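Local coordinates for protein race-specific elicitor A4 (Passalora fulva, PDB 6BN0) that binds chitin oligosaccharides as a secreted fungal effector and triggers a hypersensitive response in tomato plants of the Cf-4 genotype, at residues 20-25 and 58-64; 31-35 and 47-52. All coordinates share one frame; numbering follows the deposited sequence.

From the N terminus, the chain passes helix 8-14 and enters the first segment of contact 1, residues 20-25, which ends in the edge strand 23-25. Next come strands 32-38 and 45-51, the hairpin that contact 2 joins through residues 31-35 and 47-52. The chain then reaches residues 58-64 and closes the outer loop at contact 1. Contact 2 thus closes a shorter loop within the longer one, and the two do not cross. Contact 2 is made within the three-stranded sheet, whereas contact 1 ties that sheet to the small sheet of 57-59 and 66-68. Trp58 packs on Tyr33 where they meet.

Contact 1: residues 20-25 and 58-64; sequences KDCLYP and WNDNVGK
Asp60 OD2 takes two bonds, one from the indole of Trp58 in its own segment and one from a water that bridges to Leu23 O across the contact. Trp58 NE1 donates to Asp60 OD2 at 2.9 Å. The bond is nearly straight (164°) and lies close to the indole plane, but it meets the carboxylate on its anti side and out of the carboxylate plane. The water donates to Asp60 OD2 at 2.6 Å and to Leu23 O at 2.8 Å. The backbone N of Asp60 is anchored separately on Thr74.

Pro25 lies across the carboxylate at about a right angle, with its CD 3.3 Å from Asp60 OD2. The same proline reaches the pyrrole end of Trp58. At the benzo end, Leu23 CB sits 3.6 Å from Trp58 CH2. The first torsion of Trp58 (chi1 -175°) sets the ring anti to its backbone N and carries it against strand 23-25, where Tyr24 O lies over one face.

Farther along, Lys20 stretches out and bends only at its last torsion (chi4 -72°). Its NZ bonds Lys64 O at 2.6 Å and Gly63 O at 3.0 Å, the latter from above the carbonyl plane.

Two backbone carbonyls thus hold the ammonium, while the indole N-H and the water would probably offset part of the charge of Asp60. These bonds join the loop 60-64 to the segment 20-25, whose Leu23 lines the chitin pocket.

Contact 2: residues 31-35 and 47-52; sequences TTYIQ and PVVKPC. With NAG (2-acetamido-2-deoxy-beta-D-glucopyranose), chain F; NAG (2-acetamido-2-deoxy-beta-D-glucopyranose), chain E; NAG (2-acetamido-2-deoxy-beta-D-glucopyranose), chain B.
The antiparallel hairpin of strands 32-38 and 45-51 forms part of the chitin-binding surface of this CBM14 domain. Tyr33 with Lys50 and Gln35 with Val48 are hydrogen-bonded pairs. Tyr33 N donates to Lys50 O at 2.9 Å, and Lys50 N returns a bond to Tyr33 O at 2.8 Å. Beyond them, Cys52 N reaches Thr31 O at 2.9 Å.

Tyr33, Gln35 and Lys50 project from the sugar-binding face. The Tyr33 ring turns in between its backbone N and carbonyl carbon (chi1 58°). Lys50 CB lies over the ring, 3.6 Å from its centroid, in a CH-pi contact. A water joins Tyr33 OH, Pro51 O, to which it donates, and O6 of the chain B sugar.

Lys50 bends at chi2 and chi3, which carries its NZ away from Tyr33 toward the chain F sugar, where it donates to O7 at 3.0 Å. Gln35 runs extended, and its amide lies between two sugars. Gln35 NE2 makes a weak bond of 3.4 Å to O3 of the chain F sugar. Gln35 OE1 is 3.0 Å from O3 of the chain E sugar.

On the face of Ile34 and Thr32, Ile34 CG2 lies beside Pro47 CB at 3.7 Å, and Thr32 meets Val49.

Strand 32-38 is central in the sheet: Ile34 bonds Tyr24 of strand 23-25 on its far side from 45-51. Tyr33 stacks on Trp58 of strand 57-59, and the Cys52-Cys67 disulfide links the hairpin's end to strand 66-68.

Contact 1: residues 20-25 and 58-64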
ATOM      1  N   LYS A  20      -4.070  -0.153   6.089  1.00 31.45           N
ATOM      2  CA  LYS A  20      -3.409   0.359   7.294  1.00 31.78           C
ATOM      3  C   LYS A  20      -3.326  -0.664   8.428  1.00 31.34           C
ATOM      4  O   LYS A  20      -3.004  -0.290   9.563  1.00 32.94           O
ATOM      5  CB  LYS A  20      -4.112   1.625   7.801  1.00 35.10           C
ATOM      6  CG  LYS A  20      -4.118   2.779   6.793  1.00 31.45           C
ATOM      7  CD  LYS A  20      -4.982   3.958   7.303  1.00 37.35           C
ATOM      8  CE  LYS A  20      -5.276   4.979   6.186  1.00 35.64           C
ATOM      9  NZ  LYS A  20      -4.020   5.753   5.846  1.00 32.46           N
ATOM     10  N   ASP A  21      -3.580  -1.935   8.162  1.00 28.74           N
ATOM     11  CA  ASP A  21      -3.754  -2.927   9.214  1.00 29.44           C
ATOM     12  C   ASP A  21      -2.411  -3.532   9.620  1.00 29.13           C
ATOM     13  O   ASP A  21      -1.631  -3.958   8.762  1.00 28.82           O
ATOM     14  CB  ASP A  21      -4.687  -4.049   8.736  1.00 26.72           C
ATOM     15  CG  ASP A  21      -6.127  -3.592   8.546  1.00 31.36           C
ATOM     16  OD1 ASP A  21      -6.497  -2.535   9.098  1.00 36.96           O
ATOM     17  OD2 ASP A  21      -6.902  -4.293   7.848  1.00 38.61           O
ATOM     18  N   CYS A  22      -2.170  -3.639  10.937  1.00 27.46           N
ATOM     19  CA  CYS A  22      -1.017  -4.372  11.461  1.00 29.16           C
ATOM     20  C   CYS A  22       0.307  -3.756  11.014  1.00 27.50           C
ATOM     21  O   CYS A  22       1.256  -4.482  10.713  1.00 31.53           O
ATOM     22  CB  CYS A  22      -1.067  -5.849  11.045  1.00 33.24           C
ATOM     23  SG  CYS A  22      -2.613  -6.768  11.364  1.00 36.62           S
ATOM     24  N   LEU A  23       0.370  -2.424  10.954  1.00 30.48           N
ATOM     25  CA  LEU A  23       1.601  -1.696  10.624  1.00 28.01           C
ATOM     26  C   LEU A  23       2.058  -0.901  11.831  1.00 27.21           C
ATOM     27  O   LEU A  23       1.267  -0.148  12.412  1.00 23.71           O
ATOM     28  CB  LEU A  23       1.393  -0.742   9.437  1.00 22.98           C
ATOM     29  CG  LEU A  23       0.703  -1.354   8.193  1.00 22.28           C
ATOM     30  CD1 LEU A  23       0.469  -0.330   7.101  1.00 21.93           C
ATOM     31  CD2 LEU A  23       1.609  -2.455   7.602  1.00 26.56           C
ATOM     32  N   TYR A  24       3.345  -1.026  12.183  1.00 25.25           N
ATOM     33  CA  TYR A  24       3.859  -0.496  13.444  1.00 22.63           C
ATOM     34  C   TYR A  24       5.208   0.166  13.210  1.00 21.46           C
ATOM     35  O   TYR A  24       5.898  -0.151  12.233  1.00 23.91           O
ATOM     36  CB  TYR A  24       4.073  -1.586  14.508  1.00 25.39           C
ATOM     37  CG  TYR A  24       2.820  -2.278  14.897  1.00 30.19           C
ATOM     38  CD1 TYR A  24       2.365  -3.369  14.185  1.00 26.44           C
ATOM     39  CD2 TYR A  24       2.087  -1.841  16.007  1.00 32.06           C
ATOM     40  CE1 TYR A  24       1.152  -4.023  14.561  1.00 26.72           C
ATOM     41  CE2 TYR A  24       0.916  -2.469  16.386  1.00 31.37           C
ATOM     42  CZ  TYR A  24       0.448  -3.550  15.658  1.00 33.08           C
ATOM     43  OH  TYR A  24      -0.719  -4.177  16.081  1.00 32.04           O
ATOM     44  N   PRO A  25       5.631   1.053  14.107  1.00 26.31           N
ATOM     45  CA  PRO A  25       6.979   1.620  13.965  1.00 26.05           C
ATOM     46  C   PRO A  25       8.035   0.532  14.122  1.00 33.12           C
ATOM     47  O   PRO A  25       7.845  -0.450  14.854  1.00 32.06           O
ATOM     48  CB  PRO A  25       7.059   2.635  15.100  1.00 25.36           C
ATOM     49  CG  PRO A  25       5.644   2.915  15.462  1.00 33.63           C
ATOM     50  CD  PRO A  25       4.925   1.608  15.289  1.00 26.09           C
ATOM     51  N   TRP A  58       8.397   6.794   8.567  1.00 23.80           N
ATOM     52  CA  TRP A  58       7.144   6.216   9.051  1.00 23.41           C
ATOM     53  C   TRP A  58       6.296   7.280   9.746  1.00 32.63           C
ATOM     54  O   TRP A  58       6.791   8.013  10.612  1.00 29.43           O
ATOM     55  CB  TRP A  58       7.428   5.061  10.055  1.00 25.16           C
ATOM     56  CG  TRP A  58       6.137   4.380  10.466  1.00 24.85           C
ATOM     57  CD1 TRP A  58       5.592   4.306  11.728  1.00 26.97           C
ATOM     58  CD2 TRP A  58       5.217   3.716   9.584  1.00 24.99           C
ATOM     59  NE1 TRP A  58       4.401   3.594  11.689  1.00 28.38           N
ATOM     60  CE2 TRP A  58       4.139   3.241  10.382  1.00 27.40           C
ATOM     61  CE3 TRP A  58       5.202   3.473   8.199  1.00 22.81           C
ATOM     62  CZ2 TRP A  58       3.052   2.533   9.839  1.00 28.66           C
ATOM     63  CZ3 TRP A  58       4.104   2.762   7.653  1.00 26.64           C
ATOM     64  CH2 TRP A  58       3.051   2.290   8.482  1.00 25.52           C
ATOM     65  N   ASN A  59       5.003   7.318   9.412  1.00 28.67           N
ATOM     66  CA  ASN A  59       4.013   8.175  10.079  1.00 29.44           C
ATOM     67  C   ASN A  59       3.010   7.256  10.792  1.00 29.69           C
ATOM     68  O   ASN A  59       2.081   6.715  10.176  1.00 28.32           O
ATOM     69  CB  ASN A  59       3.348   9.117   9.056  1.00 22.62           C
ATOM     70  CG  ASN A  59       2.385  10.111   9.686  1.00 30.53           C
ATOM     71  OD1 ASN A  59       1.938  11.054   9.012  1.00 33.25           O
ATOM     72  ND2 ASN A  59       2.010   9.887  10.929  1.00 26.86           N
ATOM     73  N   ASP A  60       3.211   7.073  12.090  1.00 28.31           N
ATOM     74  CA  ASP A  60       2.407   6.167  12.905  1.00 28.10           C
ATOM     75  C   ASP A  60       1.109   6.792  13.374  1.00 27.39           C
ATOM     76  O   ASP A  60       0.386   6.166  14.160  1.00 29.29           O
ATOM     77  CB  ASP A  60       3.214   5.712  14.126  1.00 27.73           C
ATOM     78  CG  ASP A  60       2.724   4.378  14.693  1.00 30.58           C
ATOM     79  OD1 ASP A  60       2.536   4.263  15.928  1.00 35.03           O
ATOM     80  OD2 ASP A  60       2.550   3.432  13.887  1.00 35.17           O
ATOM     81  N   ASN A  61       0.802   8.016  12.963  1.00 30.47           N
ATOM     82  CA  ASN A  61      -0.401   8.673  13.473  1.00 32.93           C
ATOM     83  C   ASN A  61      -1.676   7.941  13.039  1.00 29.63           C
ATOM     84  O   ASN A  61      -1.745   7.320  11.977  1.00 30.39           O
ATOM     85  CB  ASN A  61      -0.457  10.130  13.000  1.00 30.91           C
ATOM     86  CG  ASN A  61       0.342  11.068  13.879  1.00 37.61           C
ATOM     87  OD1 ASN A  61       0.142  11.119  15.093  1.00 41.28           O
ATOM     88  ND2 ASN A  61       1.262  11.816  13.275  1.00 37.23           N
ATOM     89  N   VAL A  62      -2.703   8.041  13.876  1.00 38.27           N
ATOM     90  CA  VAL A  62      -4.003   7.480  13.543  1.00 40.73           C
ATOM     91  C   VAL A  62      -4.462   8.013  12.198  1.00 38.20           C
ATOM     92  O   VAL A  62      -4.383   9.217  11.925  1.00 43.03           O
ATOM     93  CB  VAL A  62      -5.026   7.827  14.637  1.00 46.50           C
ATOM     94  CG1 VAL A  62      -6.421   7.506  14.140  1.00 41.55           C
ATOM     95  CG2 VAL A  62      -4.716   7.073  15.897  1.00 47.06           C
ATOM     96  N   GLY A  63      -4.933   7.121  11.344  1.00 35.69           N
ATOM     97  CA  GLY A  63      -5.421   7.552  10.057  1.00 34.60           C
ATOM     98  C   GLY A  63      -4.349   7.713   9.011  1.00 34.64           C
ATOM     99  O   GLY A  63      -4.682   7.960   7.836  1.00 36.72           O
ATOM    100  N   LYS A  64      -3.079   7.577   9.395  1.00 32.19           N
ATOM    101  CA  LYS A  64      -1.953   7.652   8.479  1.00 30.37           C
ATOM    102  C   LYS A  64      -1.403   6.243   8.234  1.00 27.43           C
ATOM    103  O   LYS A  64      -1.810   5.586   7.274  1.00 27.68           O
ATOM    104  CB  LYS A  64      -0.862   8.595   9.032  1.00 30.89           C
ATOM    105  CG  LYS A  64      -1.332  10.023   9.325  1.00 32.46           C
ATOM    106  CD  LYS A  64      -1.905  10.723   8.084  1.00 30.42           C
ATOM    107  CE  LYS A  64      -2.250  12.154   8.412  1.00 41.81           C
ATOM    108  NZ  LYS A  64      -2.730  12.824   7.205  1.00 50.09           N
TER
HETATM  109  O   HOH W   1       0.859   1.512  14.570  1.00 33.60           O

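Contact 2: residues 31-35 and 47-52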
ATOM      1  N   THR A  31      13.085   4.981   8.776  1.00 32.72           N
ATOM      2  CA  THR A  31      12.793   4.812   7.346  1.00 32.00           C
ATOM      3  C   THR A  31      12.280   3.412   7.023  1.00 26.96           C
ATOM      4  O   THR A  31      12.341   2.981   5.880  1.00 30.06           O
ATOM      5  CB  THR A  31      14.027   5.120   6.510  1.00 35.99           C
ATOM      6  OG1 THR A  31      15.043   4.186   6.864  1.00 34.92           O
ATOM      7  CG2 THR A  31      14.510   6.528   6.775  1.00 32.81           C
ATOM      8  N   THR A  32      11.831   2.675   8.030  1.00 26.07           N
ATOM      9  CA  THR A  32      11.247   1.363   7.839  1.00 28.62           C
ATOM     10  C   THR A  32      10.039   1.297   8.751  1.00 27.36           C
ATOM     11  O   THR A  32       9.785   2.217   9.535  1.00 26.85           O
ATOM     12  CB  THR A  32      12.223   0.228   8.174  1.00 25.54           C
ATOM     13  OG1 THR A  32      12.652   0.373   9.551  1.00 29.83           O
ATOM     14  CG2 THR A  32      13.435   0.235   7.213  1.00 30.49           C
ATOM     15  N   TYR A  33       9.256   0.230   8.599  1.00 28.56           N
ATOM     16  CA  TYR A  33       8.156  -0.021   9.520  1.00 24.61           C
ATOM     17  C   TYR A  33       8.051  -1.537   9.660  1.00 26.18           C
ATOM     18  O   TYR A  33       8.754  -2.287   8.972  1.00 26.56           O
ATOM     19  CB  TYR A  33       6.858   0.633   9.018  1.00 23.79           C
ATOM     20  CG  TYR A  33       6.431   0.162   7.619  1.00 28.83           C
ATOM     21  CD1 TYR A  33       7.013   0.704   6.478  1.00 26.54           C
ATOM     22  CD2 TYR A  33       5.443  -0.836   7.458  1.00 22.37           C
ATOM     23  CE1 TYR A  33       6.623   0.301   5.190  1.00 26.99           C
ATOM     24  CE2 TYR A  33       5.046  -1.248   6.186  1.00 22.08           C
ATOM     25  CZ  TYR A  33       5.642  -0.671   5.054  1.00 26.76           C
ATOM     26  OH  TYR A  33       5.307  -1.098   3.782  1.00 25.49           O
ATOM     27  N   ILE A  34       7.198  -1.994  10.576  1.00 24.64           N
ATOM     28  CA  ILE A  34       7.003  -3.421  10.812  1.00 23.02           C
ATOM     29  C   ILE A  34       5.591  -3.764  10.344  1.00 26.14           C
ATOM     30  O   ILE A  34       4.626  -3.072  10.697  1.00 27.40           O
ATOM     31  CB  ILE A  34       7.237  -3.789  12.292  1.00 30.86           C
ATOM     32  CG1 ILE A  34       8.745  -3.660  12.628  1.00 29.00           C
ATOM     33  CG2 ILE A  34       6.640  -5.206  12.613  1.00 29.10           C
ATOM     34  CD1 ILE A  34       9.125  -3.793  14.147  1.00 32.80           C
ATOM     35  N   GLN A  35       5.485  -4.806   9.523  1.00 29.37           N
ATOM     36  CA  GLN A  35       4.211  -5.333   9.041  1.00 27.20           C
ATOM     37  C   GLN A  35       4.070  -6.766   9.549  1.00 26.73           C
ATOM     38  O   GLN A  35       5.035  -7.545   9.517  1.00 28.73           O
ATOM     39  CB  GLN A  35       4.127  -5.298   7.482  1.00 22.95           C
ATOM     40  CG  GLN A  35       2.852  -5.941   6.956  1.00 24.12           C
ATOM     41  CD  GLN A  35       2.600  -5.659   5.473  1.00 34.07           C
ATOM     42  OE1 GLN A  35       1.456  -5.627   5.027  1.00 32.93           O
ATOM     43  NE2 GLN A  35       3.660  -5.405   4.722  1.00 26.13           N
ATOM     44  N   PRO A  47       6.528 -10.669  12.618  1.00 33.63           N
ATOM     45  CA  PRO A  47       6.847  -9.280  12.262  1.00 33.44           C
ATOM     46  C   PRO A  47       7.845  -9.235  11.119  1.00 30.38           C
ATOM     47  O   PRO A  47       8.819  -9.985  11.102  1.00 38.05           O
ATOM     48  CB  PRO A  47       7.461  -8.721  13.553  1.00 34.04           C
ATOM     49  CG  PRO A  47       8.017  -9.927  14.262  1.00 41.90           C
ATOM     50  CD  PRO A  47       7.206 -11.120  13.846  1.00 40.06           C
ATOM     51  N   VAL A  48       7.588  -8.364  10.138  1.00 29.30           N
ATOM     52  CA  VAL A  48       8.443  -8.231   8.964  1.00 30.18           C
ATOM     53  C   VAL A  48       8.879  -6.780   8.832  1.00 29.51           C
ATOM     54  O   VAL A  48       8.031  -5.870   8.838  1.00 28.80           O
ATOM     55  CB  VAL A  48       7.701  -8.699   7.699  1.00 35.10           C
ATOM     56  CG1 VAL A  48       8.549  -8.475   6.479  1.00 30.96           C
ATOM     57  CG2 VAL A  48       7.395 -10.208   7.884  1.00 42.25           C
ATOM     58  N   VAL A  49      10.193  -6.556   8.685  1.00 31.49           N
ATOM     59  CA  VAL A  49      10.674  -5.192   8.493  1.00 29.53           C
ATOM     60  C   VAL A  49      10.510  -4.813   7.041  1.00 26.44           C
ATOM     61  O   VAL A  49      10.972  -5.545   6.154  1.00 29.05           O
ATOM     62  CB  VAL A  49      12.128  -5.029   8.948  1.00 31.83           C
ATOM     63  CG1 VAL A  49      12.607  -3.606   8.586  1.00 31.54           C
ATOM     64  CG2 VAL A  49      12.228  -5.275  10.445  1.00 32.59           C
ATOM     65  N   LYS A  50       9.866  -3.643   6.786  1.00 27.52           N
ATOM     66  CA  LYS A  50       9.527  -3.187   5.420  1.00 26.30           C
ATOM     67  C   LYS A  50      10.100  -1.791   5.135  1.00 32.51           C
ATOM     68  O   LYS A  50      10.087  -0.927   6.016  1.00 28.23           O
ATOM     69  CB  LYS A  50       8.007  -3.117   5.234  1.00 27.26           C
ATOM     70  CG  LYS A  50       7.272  -4.455   5.392  1.00 26.39           C
ATOM     71  CD  LYS A  50       7.529  -5.384   4.197  1.00 29.82           C
ATOM     72  CE  LYS A  50       6.707  -4.971   2.979  1.00 30.02           C
ATOM     73  NZ  LYS A  50       7.084  -5.775   1.780  1.00 34.44           N
ATOM     74  N   PRO A  51      10.589  -1.520   3.929  1.00 31.24           N
ATOM     75  CA  PRO A  51      11.237  -0.218   3.697  1.00 28.70           C
ATOM     76  C   PRO A  51      10.255   0.888   3.322  1.00 31.55           C
ATOM     77  O   PRO A  51       9.275   0.674   2.606  1.00 29.40           O
ATOM     78  CB  PRO A  51      12.185  -0.530   2.529  1.00 29.40           C
ATOM     79  CG  PRO A  51      11.421  -1.620   1.735  1.00 32.81           C
ATOM     80  CD  PRO A  51      10.811  -2.474   2.820  1.00 28.76           C
ATOM     81  N   CYS A  52      10.545   2.108   3.763  1.00 25.43           N
ATOM     82  CA  CYS A  52       9.907   3.284   3.158  1.00 28.30           C
ATOM     83  C   CYS A  52      10.622   3.667   1.860  1.00 31.58           C
ATOM     84  O   CYS A  52      11.778   3.283   1.637  1.00 28.45           O
ATOM     85  CB  CYS A  52       9.929   4.461   4.143  1.00 30.09           C
ATOM     86  SG  CYS A  52       8.699   4.391   5.510  1.00 30.94           S
TER
HETATM   87  C1  NAG F   1       2.627  -9.102   0.373  1.00 41.27           C
HETATM   88  C2  NAG F   1       3.362  -7.962   1.087  1.00 33.47           C
HETATM   89  C3  NAG F   1       2.652  -6.631   0.792  1.00 31.28           C
HETATM   90  C4  NAG F   1       2.514  -6.418  -0.719  1.00 25.24           C
HETATM   91  C5  NAG F   1       1.813  -7.637  -1.329  1.00 27.28           C
HETATM   92  C6  NAG F   1       1.658  -7.578  -2.844  1.00 29.41           C
HETATM   93  C7  NAG F   1       4.609  -8.331   3.175  1.00 30.33           C
HETATM   94  C8  NAG F   1       4.521  -8.546   4.674  1.00 27.56           C
HETATM   95  N2  NAG F   1       3.444  -8.196   2.521  1.00 28.94           N
HETATM   96  O1  NAG F   1       3.267 -10.310   0.614  1.00 53.59           O
HETATM   97  O3  NAG F   1       3.413  -5.600   1.386  1.00 27.20           O
HETATM   98  O4  NAG F   1       1.646  -5.312  -0.968  1.00 26.79           O
HETATM   99  O5  NAG F   1       2.568  -8.823  -1.034  1.00 34.11           O
HETATM  100  O6  NAG F   1       2.930  -7.336  -3.447  1.00 41.02           O
HETATM  101  O7  NAG F   1       5.689  -8.280   2.593  1.00 34.78           O
HETATM  102  C1  NAG E   2      -2.500  -8.500   2.136  1.00 28.31           C
HETATM  103  C2  NAG E   2      -1.373  -7.619   2.645  1.00 30.00           C
HETATM  104  C3  NAG E   2      -1.752  -6.141   2.516  1.00 23.73           C
HETATM  105  C4  NAG E   2      -2.261  -5.821   1.109  1.00 24.16           C
HETATM  106  C5  NAG E   2      -3.356  -6.821   0.690  1.00 24.87           C
HETATM  107  C6  NAG E   2      -3.811  -6.683  -0.759  1.00 24.86           C
HETATM  108  C7  NAG E   2       0.080  -8.601   4.387  1.00 29.76           C
HETATM  109  C8  NAG E   2       0.230  -8.899   5.876  1.00 29.80           C
HETATM  110  N2  NAG E   2      -1.039  -7.952   4.029  1.00 26.74           N
HETATM  111  O3  NAG E   2      -0.562  -5.396   2.792  1.00 25.67           O
HETATM  112  O4  NAG E   2      -2.850  -4.530   1.142  1.00 26.25           O
HETATM  113  O5  NAG E   2      -2.822  -8.143   0.805  1.00 29.28           O
HETATM  114  O6  NAG E   2      -2.678  -6.695  -1.619  1.00 28.70           O
HETATM  115  O7  NAG E   2       0.935  -8.936   3.563  1.00 30.05           O
HETATM  116  C1  NAG B   2       2.274  -4.146  -1.462  1.00 24.36           C
HETATM  117  C2  NAG B   2       1.207  -3.297  -2.143  1.00 23.67           C
HETATM  118  C3  NAG B   2       1.786  -1.929  -2.541  1.00 21.81           C
HETATM  119  C4  NAG B   2       2.513  -1.273  -1.379  1.00 19.95           C
HETATM  120  C5  NAG B   2       3.494  -2.237  -0.732  1.00 22.56           C
HETATM  121  C6  NAG B   2       4.098  -1.667   0.542  1.00 22.88           C
HETATM  122  C7  NAG B   2      -0.549  -4.591  -3.317  1.00 28.29           C
HETATM  123  C8  NAG B   2      -0.939  -5.292  -4.600  1.00 25.50           C
HETATM  124  N2  NAG B   2       0.660  -3.996  -3.305  1.00 27.57           N
HETATM  125  O3  NAG B   2       0.681  -1.097  -2.889  1.00 23.47           O
HETATM  126  O4  NAG B   2       3.339  -0.192  -1.820  1.00 23.56           O
HETATM  127  O5  NAG B   2       2.817  -3.441  -0.369  1.00 25.20           O
HETATM  128  O6  NAG B   2       4.913  -2.641   1.179  1.00 29.12           O
HETATM  129  O7  NAG B   2      -1.314  -4.533  -2.358  1.00 25.49           O
HETATM  130  O   HOH W   2      14.032   2.217   3.769  1.00 41.60           O
HETATM  131  O   HOH W   3       7.686  -1.571   1.989  1.00 24.27           O